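Local coordinates for major capsid protein (Faustovirus, PDB 5J7O) that forms trimers that build the capsid shell of a large double-stranded DNA virus from double jelly-roll subunits, at residues 105-110 with 390-395; 77-82 with 90-95; 154-159 with 341-346. All blocks are in the same frame, centred on the assembly; numbering follows the deposited sequence.

Contact 1 of 3, residues 105-110 with 390-395; sequences VHVQLA and QNIELY
CB of His106 lies 3.8 Å from CE1 of Tyr395, oblique to the tyrosine ring. At the edge of that ring, in its plane, sit the Glu393 carbonyl oxygen and a water. Phe296 stacks on the His106 ring and meets Tyr395 edge-to-face, while Tyr540 of the second subunit comes against Tyr395. His106, Gln108, Asn391 and Glu393 occupy one face of an antiparallel strand pair, 105-109 with 390-395, in a sheet of the double jelly-roll. His106 N reaches Glu393 O at 2.8 Å, and Glu393 N returns to His106 O; Gln108 with Asn391 forms the next hydrogen-bonded pair. The reverse face is apolar and holds Val105, Val107, Ile392 and Leu394. With chi1 at 175°, Val105 sets CG1 anti to its backbone N and against Ile392 CG1 at 3.6 Å, whereas CG2 reaches Leu394 CD1. Phe91 and Phe186 join this packing from the facing sheet. Of the Glu393 carboxylate, OE2 pairs with Lys75; OE1 takes a bond from the water and a weak one from Asn391 ND2, while Asn391 OD1 bonds Arg77. The water at the tyrosine edge ties the polar face together, standing 2.6 Å from His106 ND1, 2.7 Å from Tyr395 OH and 2.6 Å from Glu393 OE1, to which it donates.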
# COMPACT_ATOMS: atom_id res chain seq x y z
N VAL B 105 23.24 10.31 -10.20
CA VAL B 105 24.30 9.60 -10.90
C VAL B 105 23.70 8.41 -11.63
O VAL B 105 23.09 7.53 -11.01
CB VAL B 105 25.41 9.14 -9.93
CG1 VAL B 105 26.44 8.31 -10.67
CG2 VAL B 105 26.06 10.34 -9.27
N HIS B 106 23.87 8.38 -12.95
CA HIS B 106 23.44 7.25 -13.76
C HIS B 106 24.50 6.16 -13.70
O HIS B 106 25.66 6.40 -14.06
CB HIS B 106 23.20 7.69 -15.21
CG HIS B 106 22.88 6.57 -16.14
ND1 HIS B 106 23.28 6.56 -17.46
CD2 HIS B 106 22.20 5.41 -15.95
CE1 HIS B 106 22.86 5.45 -18.04
NE2 HIS B 106 22.20 4.74 -17.15
N VAL B 107 24.11 4.97 -13.24
CA VAL B 107 25.00 3.82 -13.20
C VAL B 107 24.42 2.74 -14.11
O VAL B 107 23.21 2.49 -14.09
CB VAL B 107 25.18 3.28 -11.77
CG1 VAL B 107 26.27 2.21 -11.74
CG2 VAL B 107 25.51 4.41 -10.81
N GLN B 108 25.28 2.10 -14.90
CA GLN B 108 24.87 1.10 -15.87
C GLN B 108 25.72 -0.14 -15.68
O GLN B 108 26.94 -0.09 -15.86
CB GLN B 108 24.99 1.64 -17.29
CG GLN B 108 24.13 0.91 -18.31
CD GLN B 108 24.18 1.58 -19.68
OE1 GLN B 108 25.24 1.74 -20.26
NE2 GLN B 108 23.01 1.97 -20.18
N LEU B 109 25.08 -1.26 -15.33
CA LEU B 109 25.77 -2.52 -15.08
C LEU B 109 25.37 -3.53 -16.14
O LEU B 109 24.18 -3.72 -16.41
CB LEU B 109 25.43 -3.03 -13.68
CG LEU B 109 25.68 -2.02 -12.56
CD1 LEU B 109 25.20 -2.54 -11.21
CD2 LEU B 109 27.16 -1.65 -12.50
N ALA B 110 26.36 -4.18 -16.73
CA ALA B 110 26.12 -5.05 -17.88
C ALA B 110 25.25 -6.24 -17.49
O ALA B 110 25.29 -6.73 -16.35
CB ALA B 110 27.45 -5.55 -18.45
N GLN B 390 29.22 -0.31 -17.41
CA GLN B 390 29.22 0.17 -18.79
C GLN B 390 29.15 1.68 -18.90
O GLN B 390 29.59 2.23 -19.91
CB GLN B 390 28.06 -0.47 -19.55
CG GLN B 390 28.14 -1.99 -19.60
CD GLN B 390 27.05 -2.61 -20.44
OE1 GLN B 390 25.86 -2.43 -20.17
NE2 GLN B 390 27.45 -3.34 -21.48
N ASN B 391 28.61 2.37 -17.89
CA ASN B 391 28.51 3.82 -17.94
C ASN B 391 28.24 4.36 -16.55
O ASN B 391 27.47 3.76 -15.79
CB ASN B 391 27.41 4.27 -18.91
CG ASN B 391 27.27 5.78 -18.97
OD1 ASN B 391 28.15 6.48 -19.48
ND2 ASN B 391 26.16 6.30 -18.46
N ILE B 392 28.88 5.48 -16.22
CA ILE B 392 28.53 6.22 -15.01
C ILE B 392 28.73 7.71 -15.27
O ILE B 392 29.81 8.14 -15.70
CB ILE B 392 29.33 5.72 -13.78
CG1 ILE B 392 28.81 6.37 -12.50
CG2 ILE B 392 30.83 5.97 -13.94
CD1 ILE B 392 29.31 5.72 -11.24
N GLU B 393 27.68 8.49 -15.05
CA GLU B 393 27.69 9.92 -15.34
C GLU B 393 26.96 10.66 -14.23
O GLU B 393 25.95 10.17 -13.71
CB GLU B 393 27.03 10.22 -16.69
CG GLU B 393 27.90 9.93 -17.90
CD GLU B 393 27.17 10.16 -19.22
OE1 GLU B 393 26.12 9.52 -19.43
OE2 GLU B 393 27.64 10.98 -20.03
N LEU B 394 27.47 11.83 -13.88
CA LEU B 394 26.86 12.68 -12.86
C LEU B 394 25.98 13.73 -13.54
O LEU B 394 26.46 14.49 -14.38
CB LEU B 394 27.92 13.35 -12.00
CG LEU B 394 27.39 14.43 -11.04
CD1 LEU B 394 26.40 13.84 -10.05
CD2 LEU B 394 28.53 15.13 -10.32
N TYR B 395 24.71 13.76 -13.16
CA TYR B 395 23.76 14.75 -13.66
C TYR B 395 23.63 15.87 -12.64
O TYR B 395 23.36 15.61 -11.46
CB TYR B 395 22.39 14.12 -13.93
CG TYR B 395 22.34 13.20 -15.14
CD1 TYR B 395 23.18 12.10 -15.24
CD2 TYR B 395 21.44 13.43 -16.16
CE1 TYR B 395 23.13 11.27 -16.34
CE2 TYR B 395 21.38 12.60 -17.27
CZ TYR B 395 22.23 11.52 -17.35
OH TYR B 395 22.18 10.69 -18.44
O HOH W 1 23.75 8.55 -19.04

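Contact 2 of 3, residues 77-82 with 90-95; sequences RPNTGN and QFSIPQ
Asn79 ND2 is held by two acceptors of the 90-95 segment. Ser92 OG takes the shorter bond, 3.1 Å from ND2 and tilted 26° out of the amide plane, while Gln90 OE1 accepts a weak one at 3.5 Å. The first torsion of Asn79 (chi1 -43°) sets CG beside its own backbone N and anti to the carbonyl carbon, which brings the amide alongside Ser92. The backbone adds its own bond, Asn79 N donating to Gln90 O at 2.8 Å. At the other end of the amide, OD1 accepts from a water at 2.6 Å, and the same water donates to Arg77 O and accepts from Ser92 N; together these bonds should hold the amide's orientation. This loop carries the chain from strand 69-76, in one sheet of a jelly-roll sandwich, to strand 88-92, the edge strand, within this chain, of the other sheet. Further along it, Gln90 N makes only a weak bond to Thr80 OG1. The apolar part of the contact is Pro78 on Phe91. The two side chains run side by side, with Pro78 CB over one face of the ring in a CH-pi contact, offset toward the rim and 4.3 Å from the centroid, and Pro78 CD 3.5 Å from Phe91 CE2. The buried Phe91 goes on to pack against Ile392 and Leu394 of strand 389-401, while the guanidinium of Arg77 bonds Asn391 through NH1.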
# COMPACT_ATOMS: atom_id res chain seq x y z
N ARG B 77 31.22 13.17 -17.26
CA ARG B 77 31.90 11.91 -17.05
C ARG B 77 32.98 12.04 -15.98
O ARG B 77 33.44 13.15 -15.68
CB ARG B 77 32.53 11.42 -18.36
CG ARG B 77 31.51 11.13 -19.44
CD ARG B 77 32.10 10.26 -20.54
NE ARG B 77 31.09 9.91 -21.54
CZ ARG B 77 30.20 8.93 -21.39
NH1 ARG B 77 30.18 8.21 -20.28
NH2 ARG B 77 29.32 8.69 -22.35
N PRO B 78 33.40 10.94 -15.37
CA PRO B 78 34.43 11.02 -14.33
C PRO B 78 35.80 11.32 -14.92
O PRO B 78 36.09 11.06 -16.09
CB PRO B 78 34.41 9.63 -13.70
CG PRO B 78 33.88 8.74 -14.77
CD PRO B 78 32.88 9.56 -15.51
N ASN B 79 36.66 11.89 -14.07
CA ASN B 79 38.04 12.17 -14.43
C ASN B 79 38.93 10.94 -14.34
O ASN B 79 40.12 11.03 -14.67
CB ASN B 79 38.61 13.26 -13.52
CG ASN B 79 37.64 14.40 -13.29
OD1 ASN B 79 36.99 14.88 -14.23
ND2 ASN B 79 37.53 14.85 -12.05
N THR B 80 38.39 9.80 -13.90
CA THR B 80 39.19 8.63 -13.53
C THR B 80 39.02 7.48 -14.52
O THR B 80 39.21 6.32 -14.15
CB THR B 80 38.83 8.19 -12.12
OG1 THR B 80 37.40 8.18 -11.96
CG2 THR B 80 39.44 9.13 -11.09
N GLY B 81 38.68 7.78 -15.77
CA GLY B 81 38.68 6.75 -16.79
C GLY B 81 37.54 5.76 -16.65
O GLY B 81 36.47 6.05 -16.09
N ASN B 82 37.77 4.55 -17.17
CA ASN B 82 36.73 3.53 -17.20
C ASN B 82 36.37 3.09 -15.79
O ASN B 82 37.26 2.71 -15.01
CB ASN B 82 37.19 2.33 -18.03
CG ASN B 82 36.14 1.24 -18.11
OD1 ASN B 82 35.05 1.44 -18.66
ND2 ASN B 82 36.45 0.07 -17.57
N GLN B 90 35.56 9.86 -9.52
CA GLN B 90 35.53 11.28 -9.19
C GLN B 90 35.03 12.08 -10.38
O GLN B 90 35.55 11.95 -11.49
CB GLN B 90 36.90 11.79 -8.76
CG GLN B 90 36.87 13.21 -8.22
CD GLN B 90 38.25 13.80 -8.05
OE1 GLN B 90 38.99 13.97 -9.01
NE2 GLN B 90 38.60 14.13 -6.81
N PHE B 91 34.04 12.93 -10.14
CA PHE B 91 33.53 13.87 -11.12
C PHE B 91 33.95 15.28 -10.74
O PHE B 91 33.94 15.65 -9.56
CB PHE B 91 32.00 13.82 -11.22
CG PHE B 91 31.44 12.47 -11.52
CD1 PHE B 91 31.17 11.57 -10.50
CD2 PHE B 91 31.16 12.10 -12.83
CE1 PHE B 91 30.65 10.32 -10.78
CE2 PHE B 91 30.63 10.85 -13.11
CZ PHE B 91 30.38 9.96 -12.08
N SER B 92 34.30 16.08 -11.74
CA SER B 92 34.36 17.52 -11.56
C SER B 92 32.96 18.10 -11.75
O SER B 92 32.16 17.59 -12.54
CB SER B 92 35.33 18.17 -12.54
OG SER B 92 36.68 17.85 -12.22
N ILE B 93 32.67 19.16 -11.00
CA ILE B 93 31.41 19.88 -11.18
C ILE B 93 31.67 20.98 -12.20
O ILE B 93 32.28 22.00 -11.87
CB ILE B 93 30.89 20.44 -9.85
CG1 ILE B 93 30.75 19.31 -8.83
CG2 ILE B 93 29.55 21.13 -10.06
CD1 ILE B 93 30.31 19.77 -7.45
N PRO B 94 31.23 20.81 -13.45
CA PRO B 94 31.59 21.76 -14.50
C PRO B 94 31.01 23.14 -14.23
O PRO B 94 30.03 23.31 -13.50
CB PRO B 94 31.00 21.15 -15.77
CG PRO B 94 30.72 19.72 -15.43
CD PRO B 94 30.39 19.72 -13.97
N GLN B 95 31.64 24.14 -14.84
CA GLN B 95 31.13 25.50 -14.78
C GLN B 95 30.04 25.67 -15.82
O GLN B 95 30.30 25.54 -17.02
CB GLN B 95 32.27 26.50 -14.99
CG GLN B 95 31.96 27.90 -14.50
CD GLN B 95 33.20 28.73 -14.31
OE1 GLN B 95 33.82 28.71 -13.24
NE2 GLN B 95 33.58 29.47 -15.34
O HOH W 2 34.40 15.17 -14.18

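Contact 3 of 3, residues 154-159 with 341-346; sequences TQSYVN and FLQTTV
Two neighbouring antiparallel strands, 149-158 and 341-351, meet here in a seven-stranded mixed sheet set apart from the sandwiches of the double jelly-roll and probably built from loops inserted in them; it runs on through strand 364-375 to strands 503-521 and 473-490. Three hydrogen-bonded pairs, Thr154 with Thr345, Ser156 with Gln343 and Val158 with Phe341, join the segments through their backbones. The Thr154 carbonyl oxygen accepts twice from one residue. Thr345 N comes to it almost head-on at 2.8 Å, while Thr345 OG1 donates from 2.6 Å, lying 42° above the carbonyl plane. A chi1 of 50° places that hydroxyl between the backbone N and carbonyl carbon of Thr345, where it can lean across to the neighbouring strand. Thr154, Ser156, Val158, Phe341, Gln343 and Thr345 share this face, where Gln343 OE1 lies 3.5 Å from Val158 CG1.

The face carrying Gln155, Tyr157, Leu342 and Thr344 turns partly toward a trimer neighbour. Gln155 and Thr344 run side by side, pointing the same way, and Gln155 NE2 donates to Thr344 OG1 at 3.2 Å with the acceptor close to the amide plane. Thr263 of the second subunit packs on Gln155 and Leu342, and its carbonyl makes a weak bond with the same threonine hydroxyl. Next along, Leu342 CD1 meets Tyr157 CE1 at 3.6 Å, oblique to the ring, while the Tyr157 hydroxyl bonds the Ala121 carbonyl. At the end of the strand pair the Phe341 ring turns its edge to the chain leaving Val158, with CD2 3.4 Å from Val158 O and 3.5 Å from Asn159 C.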
# COMPACT_ATOMS: atom_id res chain seq x y z
N THR B 154 13.24 -41.37 -0.63
CA THR B 154 13.88 -41.15 -1.93
C THR B 154 14.15 -39.67 -2.11
O THR B 154 13.27 -38.84 -1.87
CB THR B 154 13.00 -41.67 -3.08
OG1 THR B 154 12.59 -43.01 -2.80
CG2 THR B 154 13.78 -41.65 -4.39
N GLN B 155 15.37 -39.34 -2.53
CA GLN B 155 15.75 -37.98 -2.84
C GLN B 155 16.42 -37.94 -4.21
O GLN B 155 17.21 -38.82 -4.55
CB GLN B 155 16.70 -37.40 -1.78
CG GLN B 155 16.02 -37.11 -0.45
CD GLN B 155 16.97 -36.49 0.56
OE1 GLN B 155 17.90 -37.13 1.03
NE2 GLN B 155 16.73 -35.22 0.90
N SER B 156 16.09 -36.92 -4.99
CA SER B 156 16.63 -36.77 -6.33
C SER B 156 16.63 -35.29 -6.70
O SER B 156 16.22 -34.43 -5.91
CB SER B 156 15.82 -37.59 -7.35
OG SER B 156 14.46 -37.19 -7.36
N TYR B 157 17.11 -34.99 -7.91
CA TYR B 157 17.14 -33.64 -8.43
C TYR B 157 16.26 -33.55 -9.67
O TYR B 157 16.30 -34.43 -10.53
CB TYR B 157 18.57 -33.21 -8.78
CG TYR B 157 19.49 -33.13 -7.58
CD1 TYR B 157 19.29 -32.19 -6.59
CD2 TYR B 157 20.56 -34.00 -7.46
CE1 TYR B 157 20.13 -32.12 -5.49
CE2 TYR B 157 21.41 -33.94 -6.37
CZ TYR B 157 21.19 -32.99 -5.39
OH TYR B 157 22.03 -32.93 -4.30
N VAL B 158 15.47 -32.48 -9.75
CA VAL B 158 14.57 -32.24 -10.87
C VAL B 158 14.66 -30.78 -11.27
O VAL B 158 15.13 -29.93 -10.51
CB VAL B 158 13.11 -32.61 -10.53
CG1 VAL B 158 12.95 -34.11 -10.37
CG2 VAL B 158 12.66 -31.88 -9.27
N ASN B 159 14.23 -30.49 -12.49
CA ASN B 159 14.01 -29.12 -12.92
C ASN B 159 12.56 -28.75 -12.61
O ASN B 159 11.83 -29.51 -11.97
CB ASN B 159 14.37 -28.95 -14.40
CG ASN B 159 13.71 -29.98 -15.29
OD1 ASN B 159 12.84 -30.74 -14.85
ND2 ASN B 159 14.12 -30.02 -16.55
N PHE B 341 16.11 -28.49 -8.49
CA PHE B 341 15.37 -28.65 -7.25
C PHE B 341 15.65 -30.02 -6.66
O PHE B 341 15.71 -31.02 -7.38
CB PHE B 341 13.87 -28.47 -7.47
CG PHE B 341 13.50 -27.21 -8.20
CD1 PHE B 341 13.27 -26.04 -7.50
CD2 PHE B 341 13.40 -27.20 -9.58
CE1 PHE B 341 12.94 -24.87 -8.17
CE2 PHE B 341 13.07 -26.04 -10.25
CZ PHE B 341 12.84 -24.88 -9.55
N LEU B 342 15.81 -30.07 -5.34
CA LEU B 342 15.96 -31.32 -4.61
C LEU B 342 14.58 -31.85 -4.25
O LEU B 342 13.84 -31.21 -3.49
CB LEU B 342 16.80 -31.13 -3.35
CG LEU B 342 16.92 -32.35 -2.44
CD1 LEU B 342 17.84 -33.40 -3.04
CD2 LEU B 342 17.38 -31.96 -1.05
N GLN B 343 14.23 -33.01 -4.79
CA GLN B 343 12.95 -33.65 -4.50
C GLN B 343 13.12 -34.59 -3.31
O GLN B 343 13.91 -35.53 -3.37
CB GLN B 343 12.44 -34.42 -5.73
CG GLN B 343 11.17 -35.21 -5.48
CD GLN B 343 10.66 -35.89 -6.73
OE1 GLN B 343 11.24 -35.75 -7.81
NE2 GLN B 343 9.56 -36.62 -6.60
N THR B 344 12.38 -34.32 -2.24
CA THR B 344 12.39 -35.15 -1.04
C THR B 344 11.06 -35.88 -0.95
O THR B 344 10.01 -35.25 -0.75
CB THR B 344 12.63 -34.30 0.21
OG1 THR B 344 13.97 -33.78 0.19
CG2 THR B 344 12.43 -35.13 1.47
N THR B 345 11.09 -37.20 -1.10
CA THR B 345 9.89 -38.02 -1.11
C THR B 345 9.97 -39.09 -0.04
O THR B 345 10.97 -39.80 0.06
CB THR B 345 9.68 -38.68 -2.48
OG1 THR B 345 10.89 -39.31 -2.90
CG2 THR B 345 9.28 -37.64 -3.51
N VAL B 346 8.91 -39.19 0.76
CA VAL B 346 8.73 -40.27 1.72
C VAL B 346 7.48 -41.04 1.34
O VAL B 346 6.41 -40.45 1.17
CB VAL B 346 8.63 -39.75 3.17
CG1 VAL B 346 8.31 -40.90 4.12
CG2 VAL B 346 9.92 -39.06 3.58
O HOH W 3 13.03 -38.19 -5.19

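In the fold
From the N terminus, contact 2 comes first, closing the short loop between strands 69-76 and 88-92 before the chain enters strand 99-109. Contact 1 opens there and closes only at strand 389-401, 280 residues on. Contact 3 is nested inside that loop: its strand 149-158 leaves early in the excursion and 341-351 returns late. Contacts 1 and 2 touch, with centres 12 Å apart, tying the two sheets of one jelly-roll sandwich together. Contact 3 lies well away, its centre 43 Å from that of contact 1, in the sheet that also takes strands from later in the chain. Contacts 1 and 3 both reach the second subunit.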